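Local coordinates for protein uncharacterized sugar kinase PH1459 (Pyrococcus horikoshii, PDB 3EWM) that probably transfers phosphate from ATP to a sugar, perhaps fructose, as a carbohydrate kinase of the pfkB family, at residues I214-K219 and V229-S234; S51-V56 and F110-N115; D13-E18 and E29-G34. All blocks are in the same frame, centred on the assembly; numbering follows the deposited sequence.

Contact 1: I214-K219 and V229-S234; sequences ITLGPK and VVDVPS
The two backbones come closest where K219 meets S234, with CA atoms 5.4 Å apart. There S234 N donates to K219 O at 2.9 Å, from above the carbonyl plane. The same oxygen takes a CA-H...O contact from P233 CA at 3.4 Å, so two neighbouring residues close on one carbonyl. One step back, S234 OG donates to P218 O; the modelled separation of 2.5 Å is very short and its exact value is doubtful. A chi1 of 53° sets OG between the backbone N and the carbonyl carbon of its own residue, facing P218. Here the turn after strand 211-215 meets the end of the edge strand 228-233, on the ATP-binding side of the pfkB fold: the first strand ends at T215, an ATP-binding residue, the chain turns through G217, and strand 220-225, which starts at the ATP-binding G220, lies between the two in the sheet. Farther along, L216 CD1 makes a van der Waals touch with D231 OD1 at 3.9 Å, the two side chains crossing at about a right angle. The D231 carboxylate is held by a salt bridge to R222 of the intervening strand, and L216 touches R222 as well.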
loop_
_atom_site.group_PDB
_atom_site.type_symbol
_atom_site.label_atom_id
_atom_site.label_comp_id
_atom_site.label_asym_id
_atom_site.label_seq_id
_atom_site.Cartn_x
_atom_site.Cartn_y
_atom_site.Cartn_z
ATOM N N ILE A 214 15.569 -17.924 22.087
ATOM C CA ILE A 214 16.331 -16.750 21.715
ATOM C C ILE A 214 17.073 -17.085 20.442
ATOM O O ILE A 214 17.896 -18.000 20.423
ATOM C CB ILE A 214 17.330 -16.273 22.828
ATOM C CG1 ILE A 214 16.601 -15.877 24.125
ATOM C CG2 ILE A 214 18.156 -15.090 22.337
ATOM C CD1 ILE A 214 15.405 -14.935 23.959
ATOM N N THR A 215 16.773 -16.341 19.383
ATOM C CA THR A 215 17.422 -16.552 18.105
ATOM C C THR A 215 18.754 -15.793 18.042
ATOM O O THR A 215 18.888 -14.662 18.530
ATOM C CB THR A 215 16.494 -16.170 16.930
ATOM O OG1 THR A 215 16.123 -14.786 17.036
ATOM C CG2 THR A 215 15.220 -17.040 16.945
ATOM N N LEU A 216 19.747 -16.441 17.445
ATOM C CA LEU A 216 21.058 -15.822 17.308
ATOM C C LEU A 216 21.414 -15.650 15.823
ATOM O O LEU A 216 22.580 -15.684 15.437
ATOM C CB LEU A 216 22.104 -16.616 18.118
ATOM C CG LEU A 216 21.694 -17.141 19.514
ATOM C CD1 LEU A 216 22.643 -18.213 20.040
ATOM C CD2 LEU A 216 21.508 -16.036 20.582
ATOM N N GLY A 217 20.383 -15.435 15.005
ATOM C CA GLY A 217 20.527 -15.263 13.562
ATOM C C GLY A 217 20.963 -16.544 12.858
ATOM O O GLY A 217 20.415 -17.617 13.121
ATOM N N PRO A 218 21.955 -16.430 11.948
ATOM C CA PRO A 218 22.596 -17.588 11.300
ATOM C C PRO A 218 23.307 -18.546 12.259
ATOM O O PRO A 218 23.431 -19.728 11.940
ATOM C CB PRO A 218 23.612 -16.940 10.342
ATOM C CG PRO A 218 23.051 -15.553 10.090
ATOM C CD PRO A 218 22.487 -15.153 11.427
ATOM N N LYS A 219 23.763 -18.052 13.410
ATOM C CA LYS A 219 24.513 -18.870 14.380
ATOM C C LYS A 219 23.666 -19.972 15.028
ATOM O O LYS A 219 24.190 -20.975 15.514
ATOM C CB LYS A 219 25.111 -17.992 15.474
ATOM C CG LYS A 219 26.073 -16.931 14.963
ATOM C CD LYS A 219 26.853 -16.307 16.110
ATOM C CE LYS A 219 27.555 -15.019 15.674
ATOM N NZ LYS A 219 26.698 -13.808 15.831
ATOM N N VAL A 229 19.544 -23.674 29.957
ATOM C CA VAL A 229 19.812 -23.122 28.634
ATOM C C VAL A 229 20.295 -24.254 27.725
ATOM O O VAL A 229 21.274 -24.931 28.046
ATOM C CB VAL A 229 20.864 -21.993 28.707
ATOM C CG1 VAL A 229 21.180 -21.443 27.335
ATOM C CG2 VAL A 229 20.385 -20.884 29.617
ATOM N N VAL A 230 19.577 -24.487 26.626
ATOM C CA VAL A 230 20.017 -25.418 25.582
ATOM C C VAL A 230 20.424 -24.616 24.353
ATOM O O VAL A 230 19.582 -23.981 23.695
ATOM C CB VAL A 230 18.926 -26.456 25.216
ATOM C CG1 VAL A 230 19.325 -27.266 23.959
ATOM C CG2 VAL A 230 18.647 -27.382 26.403
ATOM N N ASP A 231 21.719 -24.610 24.053
ATOM C CA ASP A 231 22.171 -23.942 22.853
ATOM C C ASP A 231 22.112 -24.872 21.661
ATOM O O ASP A 231 22.555 -26.019 21.733
ATOM C CB ASP A 231 23.543 -23.276 23.036
ATOM C CG ASP A 231 23.418 -21.823 23.501
ATOM O OD1 ASP A 231 23.724 -20.896 22.720
ATOM O OD2 ASP A 231 22.967 -21.600 24.635
ATOM N N VAL A 232 21.526 -24.377 20.573
ATOM C CA VAL A 232 21.391 -25.147 19.346
ATOM C C VAL A 232 22.112 -24.410 18.217
ATOM O O VAL A 232 21.534 -23.507 17.599
ATOM C CB VAL A 232 19.899 -25.396 18.973
ATOM C CG1 VAL A 232 19.798 -26.385 17.814
ATOM C CG2 VAL A 232 19.093 -25.924 20.182
ATOM N N PRO A 233 23.389 -24.771 17.951
ATOM C CA PRO A 233 24.061 -24.121 16.836
ATOM C C PRO A 233 23.423 -24.540 15.532
ATOM O O PRO A 233 22.874 -25.639 15.425
ATOM C CB PRO A 233 25.510 -24.635 16.917
ATOM C CG PRO A 233 25.468 -25.842 17.754
ATOM C CD PRO A 233 24.260 -25.741 18.646
ATOM N N SER A 234 23.467 -23.652 14.555
ATOM C CA SER A 234 22.855 -23.931 13.271
ATOM C C SER A 234 23.629 -25.006 12.525
ATOM O O SER A 234 24.831 -25.205 12.734
ATOM C CB SER A 234 22.769 -22.668 12.433
ATOM O OG SER A 234 24.051 -22.077 12.359
#

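Contact 2: S51-V56 and F110-N115; sequences SLISKV and FNMTLN
K55 turns its CG away from the backbone N (chi1 -156°) and then runs fully extended toward the 110-115 loop, while M112, modelled as selenomethionine, keeps CG beside its backbone N (chi1 -77°) and an extended chi2, which together set the selenium over S54; the bend at chi3 turns the terminal methyl alone. The two side chains meet along their stems: K55 CB lies 3.7 Å from M112 CG, and K55 CD is 3.9 Å from the same CG. Beyond this apolar stretch the lysine passes alongside the N111 carbonyl, with CD 3.6 Å from N111 O, and ends by donating from NZ to that oxygen at 2.7 Å. The ammonium stands above the carbonyl plane, 40° out of it. It also forms a salt bridge with D116, whose OD2 accepts from T113 N too, so one carboxylate oxygen ties the buried lysine to the loop backbone; a longer, weak ion pair reaches D82, which N111 ND2 bonds. Such a setting would be expected to favour the charged form of K55. M112 SE, meanwhile, sits 3.8 Å from S54 CA. I53 CG2 is 4.3 Å from M112 SE. S54 directs its hydroxyl elsewhere, to G8 O. S140 OG bonds M112 N, and T143 OG1 bonds M112 O. In this ribokinase-like fold the later part of strand 49-57 of the large sheet is thus met by the loop returning from strand 100-103 of the small sheet toward helix 119-124.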
loop_
_atom_site.group_PDB
_atom_site.type_symbol
_atom_site.label_atom_id
_atom_site.label_comp_id
_atom_site.label_asym_id
_atom_site.label_seq_id
_atom_site.Cartn_x
_atom_site.Cartn_y
_atom_site.Cartn_z
ATOM N N SER A 51 -5.107 -22.239 12.284
ATOM C CA SER A 51 -6.126 -21.234 12.023
ATOM C C SER A 51 -5.506 -19.869 12.186
ATOM O O SER A 51 -4.684 -19.649 13.076
ATOM C CB SER A 51 -7.278 -21.337 13.028
ATOM O OG SER A 51 -8.036 -22.502 12.832
ATOM N N LEU A 52 -5.904 -18.945 11.326
ATOM C CA LEU A 52 -5.422 -17.594 11.422
ATOM C C LEU A 52 -6.579 -16.647 11.653
ATOM O O LEU A 52 -7.579 -16.665 10.938
ATOM C CB LEU A 52 -4.641 -17.205 10.161
ATOM C CG LEU A 52 -4.146 -15.753 10.097
ATOM C CD1 LEU A 52 -3.077 -15.474 11.170
ATOM C CD2 LEU A 52 -3.612 -15.483 8.700
ATOM N N ILE A 53 -6.437 -15.836 12.684
ATOM C CA ILE A 53 -7.387 -14.785 12.960
ATOM C C ILE A 53 -6.744 -13.489 12.544
ATOM O O ILE A 53 -5.689 -13.100 13.053
ATOM C CB ILE A 53 -7.776 -14.756 14.447
ATOM C CG1 ILE A 53 -8.620 -15.995 14.776
ATOM C CG2 ILE A 53 -8.517 -13.415 14.805
ATOM C CD1 ILE A 53 -8.449 -16.451 16.199
ATOM N N SER A 54 -7.386 -12.821 11.600
ATOM C CA SER A 54 -6.875 -11.592 11.071
ATOM C C SER A 54 -7.996 -10.838 10.377
ATOM O O SER A 54 -9.183 -11.198 10.493
ATOM C CB SER A 54 -5.716 -11.848 10.109
ATOM O OG SER A 54 -5.043 -10.628 9.873
ATOM N N LYS A 55 -7.621 -9.790 9.654
ATOM C CA LYS A 55 -8.613 -8.970 9.004
ATOM C C LYS A 55 -7.973 -8.432 7.753
ATOM O O LYS A 55 -6.841 -7.927 7.790
ATOM C CB LYS A 55 -9.055 -7.821 9.926
ATOM C CG LYS A 55 -10.442 -7.275 9.597
ATOM C CD LYS A 55 -10.885 -6.285 10.646
ATOM C CE LYS A 55 -12.234 -5.672 10.302
ATOM N NZ LYS A 55 -12.699 -4.747 11.371
ATOM N N VAL A 56 -8.683 -8.580 6.640
ATOM C CA VAL A 56 -8.202 -8.057 5.350
ATOM C C VAL A 56 -9.264 -7.111 4.814
ATOM O O VAL A 56 -10.364 -7.016 5.371
ATOM C CB VAL A 56 -7.919 -9.198 4.325
ATOM C CG1 VAL A 56 -6.739 -10.058 4.778
ATOM C CG2 VAL A 56 -9.157 -10.068 4.113
ATOM N N PHE A 110 -5.067 -3.897 11.260
ATOM C CA PHE A 110 -4.934 -3.002 12.414
ATOM C C PHE A 110 -6.291 -2.512 12.925
ATOM O O PHE A 110 -6.360 -1.840 13.955
ATOM C CB PHE A 110 -4.054 -1.799 12.073
ATOM C CG PHE A 110 -2.573 -2.046 12.191
ATOM C CD1 PHE A 110 -2.038 -2.680 13.308
ATOM C CD2 PHE A 110 -1.701 -1.590 11.196
ATOM C CE1 PHE A 110 -0.675 -2.875 13.436
ATOM C CE2 PHE A 110 -0.313 -1.767 11.329
ATOM C CZ PHE A 110 0.194 -2.409 12.445
ATOM N N ASN A 111 -7.362 -2.914 12.243
ATOM C CA ASN A 111 -8.725 -2.493 12.561
ATOM C C ASN A 111 -9.614 -3.600 13.177
ATOM O O ASN A 111 -10.833 -3.597 12.994
ATOM C CB ASN A 111 -9.384 -1.962 11.280
ATOM C CG ASN A 111 -10.521 -1.001 11.552
ATOM O OD1 ASN A 111 -10.508 -0.259 12.543
ATOM N ND2 ASN A 111 -11.495 -0.975 10.648
HETATM N N MSE A 112 -9.015 -4.546 13.905
HETATM C CA MSE A 112 -9.788 -5.624 14.516
HETATM C C MSE A 112 -10.467 -5.166 15.786
HETATM O O MSE A 112 -9.860 -4.521 16.628
HETATM C CB MSE A 112 -8.905 -6.836 14.811
HETATM C CG MSE A 112 -8.605 -7.638 13.568
HETATM SE SE MSE A 112 -7.707 -9.304 14.001
HETATM C CE MSE A 112 -5.980 -8.544 13.961
ATOM N N THR A 113 -11.743 -5.490 15.911
ATOM C CA THR A 113 -12.454 -5.234 17.150
ATOM C C THR A 113 -12.859 -6.585 17.707
ATOM O O THR A 113 -12.722 -7.620 17.038
ATOM C CB THR A 113 -13.701 -4.339 16.922
ATOM O OG1 THR A 113 -14.552 -4.972 15.968
ATOM C CG2 THR A 113 -13.300 -2.958 16.384
ATOM N N LEU A 114 -13.374 -6.591 18.925
ATOM C CA LEU A 114 -13.782 -7.838 19.555
ATOM C C LEU A 114 -14.815 -8.625 18.752
ATOM O O LEU A 114 -14.794 -9.843 18.768
ATOM C CB LEU A 114 -14.290 -7.578 20.958
ATOM C CG LEU A 114 -13.163 -7.189 21.903
ATOM C CD1 LEU A 114 -13.741 -6.590 23.177
ATOM C CD2 LEU A 114 -12.268 -8.398 22.208
ATOM N N ASN A 115 -15.689 -7.914 18.046
ATOM C CA ASN A 115 -16.671 -8.540 17.160
ATOM C C ASN A 115 -16.038 -9.347 16.037
ATOM O O ASN A 115 -16.669 -10.260 15.531
ATOM C CB ASN A 115 -17.565 -7.480 16.531
ATOM C CG ASN A 115 -18.016 -6.468 17.514
ATOM O OD1 ASN A 115 -17.456 -5.364 17.582
ATOM N ND2 ASN A 115 -18.997 -6.830 18.323
#

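Contact 3: D13-E18 and E29-G34; sequences DLISVE and EKHPGG
Strands 13-16 and 29-33 grip each other through two hydrogen-bonded pairs, D13 with H31 and I15 with E29, which flank the non-hydrogen-bonded pair of L14 and K30. The straightest of the four bonds is I15 N to E29 O, with an N-H...O angle of 176°. On one face I15 CD1 touches H31 CD2 at 3.9 Å, obliquely to the ring; on the other, L14 CD2 meets K30 CB at 4.2 Å. Just past the strand end, V17 CG2 lies 3.9 Å from E29 CB. This is the beta hairpin of the small lid sheet that projects from pfkB-family kinases, and here the sheet runs on into the second subunit, where E29 pairs with an antiparallel strand. K30 bends away from L14 so that NZ reaches V25 O and K23 O of the second subunit, while Y64 of its own chain forms a cation-pi contact with it. With CG beside its backbone N (chi1 -80°), D13 carries its carboxylate to G33, OD2 lying 3.5 Å from G33 CA. Two waters link that oxygen to the backbone beyond H31: one donates to both D13 OD2 and P32 O, the other donates to D13 OD2 and accepts from G34 N, at the N-cap of helix 35-45, at 3.0 Å.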
loop_
_atom_site.group_PDB
_atom_site.type_symbol
_atom_site.label_atom_id
_atom_site.label_comp_id
_atom_site.label_asym_id
_atom_site.label_seq_id
_atom_site.Cartn_x
_atom_site.Cartn_y
_atom_site.Cartn_z
ATOM N N ASP A 13 2.977 -8.723 1.060
ATOM C CA ASP A 13 4.355 -8.282 0.963
ATOM C C ASP A 13 4.603 -7.948 -0.488
ATOM O O ASP A 13 4.439 -8.795 -1.378
ATOM C CB ASP A 13 5.349 -9.369 1.385
ATOM C CG ASP A 13 5.500 -9.490 2.887
ATOM O OD1 ASP A 13 5.179 -8.535 3.604
ATOM O OD2 ASP A 13 5.975 -10.537 3.347
ATOM N N LEU A 14 5.000 -6.715 -0.731
ATOM C CA LEU A 14 5.437 -6.339 -2.067
ATOM C C LEU A 14 6.944 -6.329 -2.014
ATOM O O LEU A 14 7.560 -5.457 -1.420
ATOM C CB LEU A 14 4.842 -5.006 -2.471
ATOM C CG LEU A 14 3.356 -5.283 -2.732
ATOM C CD1 LEU A 14 2.471 -4.195 -2.122
ATOM C CD2 LEU A 14 3.107 -5.497 -4.203
ATOM N N ILE A 15 7.534 -7.373 -2.574
ATOM C CA ILE A 15 8.953 -7.605 -2.347
ATOM C C ILE A 15 9.768 -7.127 -3.521
ATOM O O ILE A 15 9.608 -7.627 -4.637
ATOM C CB ILE A 15 9.237 -9.084 -2.087
ATOM C CG1 ILE A 15 8.338 -9.553 -0.932
ATOM C CG2 ILE A 15 10.711 -9.293 -1.746
ATOM C CD1 ILE A 15 8.715 -10.819 -0.346
ATOM N N SER A 16 10.647 -6.174 -3.238
ATOM C CA SER A 16 11.614 -5.676 -4.209
ATOM C C SER A 16 12.268 -6.854 -4.913
ATOM O O SER A 16 12.746 -7.802 -4.281
ATOM C CB SER A 16 12.689 -4.835 -3.542
ATOM O OG SER A 16 12.143 -3.750 -2.795
ATOM N N VAL A 17 12.273 -6.781 -6.234
ATOM C CA VAL A 17 12.845 -7.821 -7.055
ATOM C C VAL A 17 14.322 -7.520 -7.342
ATOM O O VAL A 17 15.087 -8.404 -7.746
ATOM C CB VAL A 17 11.986 -7.992 -8.334
ATOM C CG1 VAL A 17 12.795 -8.479 -9.469
ATOM C CG2 VAL A 17 10.850 -8.969 -8.044
ATOM N N GLU A 18 14.716 -6.275 -7.119
ATOM C CA GLU A 18 16.105 -5.867 -7.276
ATOM C C GLU A 18 16.643 -5.227 -6.012
ATOM O O GLU A 18 15.892 -4.907 -5.082
ATOM C CB GLU A 18 16.242 -4.903 -8.445
ATOM C CG GLU A 18 15.461 -3.619 -8.249
ATOM C CD GLU A 18 15.398 -2.805 -9.499
ATOM O OE1 GLU A 18 16.283 -2.993 -10.376
ATOM O OE2 GLU A 18 14.469 -1.986 -9.609
ATOM N N GLU A 29 7.414 -7.987 -6.421
ATOM C CA GLU A 29 6.661 -9.222 -6.415
ATOM C C GLU A 29 5.659 -9.268 -5.258
ATOM O O GLU A 29 6.011 -8.995 -4.103
ATOM C CB GLU A 29 7.622 -10.389 -6.269
ATOM C CG GLU A 29 7.681 -11.288 -7.457
ATOM C CD GLU A 29 8.246 -12.639 -7.105
ATOM O OE1 GLU A 29 9.307 -12.674 -6.472
ATOM O OE2 GLU A 29 7.604 -13.665 -7.432
ATOM N N LYS A 30 4.428 -9.656 -5.574
ATOM C CA LYS A 30 3.355 -9.733 -4.593
ATOM C C LYS A 30 3.341 -11.128 -3.975
ATOM O O LYS A 30 3.297 -12.141 -4.678
ATOM C CB LYS A 30 2.005 -9.398 -5.247
ATOM C CG LYS A 30 0.754 -9.911 -4.519
ATOM C CD LYS A 30 -0.518 -9.232 -5.081
ATOM C CE LYS A 30 -1.670 -10.232 -5.250
ATOM N NZ LYS A 30 -1.360 -11.309 -6.273
ATOM N N HIS A 31 3.387 -11.170 -2.652
ATOM C CA HIS A 31 3.347 -12.449 -1.933
ATOM C C HIS A 31 2.517 -12.272 -0.679
ATOM O O HIS A 31 2.367 -11.144 -0.194
ATOM C CB HIS A 31 4.746 -12.882 -1.513
ATOM C CG HIS A 31 5.667 -13.168 -2.654
ATOM N ND1 HIS A 31 5.638 -14.356 -3.358
ATOM C CD2 HIS A 31 6.658 -12.426 -3.205
ATOM C CE1 HIS A 31 6.570 -14.327 -4.301
ATOM N NE2 HIS A 31 7.201 -13.168 -4.227
ATOM N N PRO A 32 2.002 -13.382 -0.129
ATOM C CA PRO A 32 1.340 -13.293 1.168
ATOM C C PRO A 32 2.356 -13.155 2.280
ATOM O O PRO A 32 3.403 -13.777 2.236
ATOM C CB PRO A 32 0.612 -14.631 1.304
ATOM C CG PRO A 32 0.814 -15.357 0.020
ATOM C CD PRO A 32 1.993 -14.757 -0.660
ATOM N N GLY A 33 2.052 -12.312 3.256
ATOM C CA GLY A 33 2.962 -12.094 4.350
ATOM C C GLY A 33 2.268 -11.817 5.658
ATOM O O GLY A 33 1.016 -11.860 5.764
ATOM N N GLY A 34 3.107 -11.509 6.643
ATOM C CA GLY A 34 2.687 -11.241 8.002
ATOM C C GLY A 34 3.153 -12.435 8.790
ATOM O O GLY A 34 2.774 -13.564 8.481
HETATM O O HOH W 1 5.972 -11.413 5.739
HETATM O O HOH W 2 5.814 -12.689 1.601
#

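How the contacts relate
Along the chain the three contacts follow in series, contact 3 first, then contact 2, then contact 1. Contacts 2 and 3 are neighbours, their nearest atoms about 7 Å apart without touching, although their centres are about 22 Å apart. Contact 1 stands far off, about 33 Å from contact 2 and about 27 Å from contact 3 between centres. Contacts 1 and 2 reach the same nine-stranded sheet on opposite sides of the chain's centre. Contact 3 belongs to the four-stranded sheet, and contact 2 lies where the chain returns from that sheet, after strand 100-103, to the large one. The principle is a division of labour: the large sheet carries ATP-binding residues near contact 1, while the small one runs on into the second subunit at contact 3.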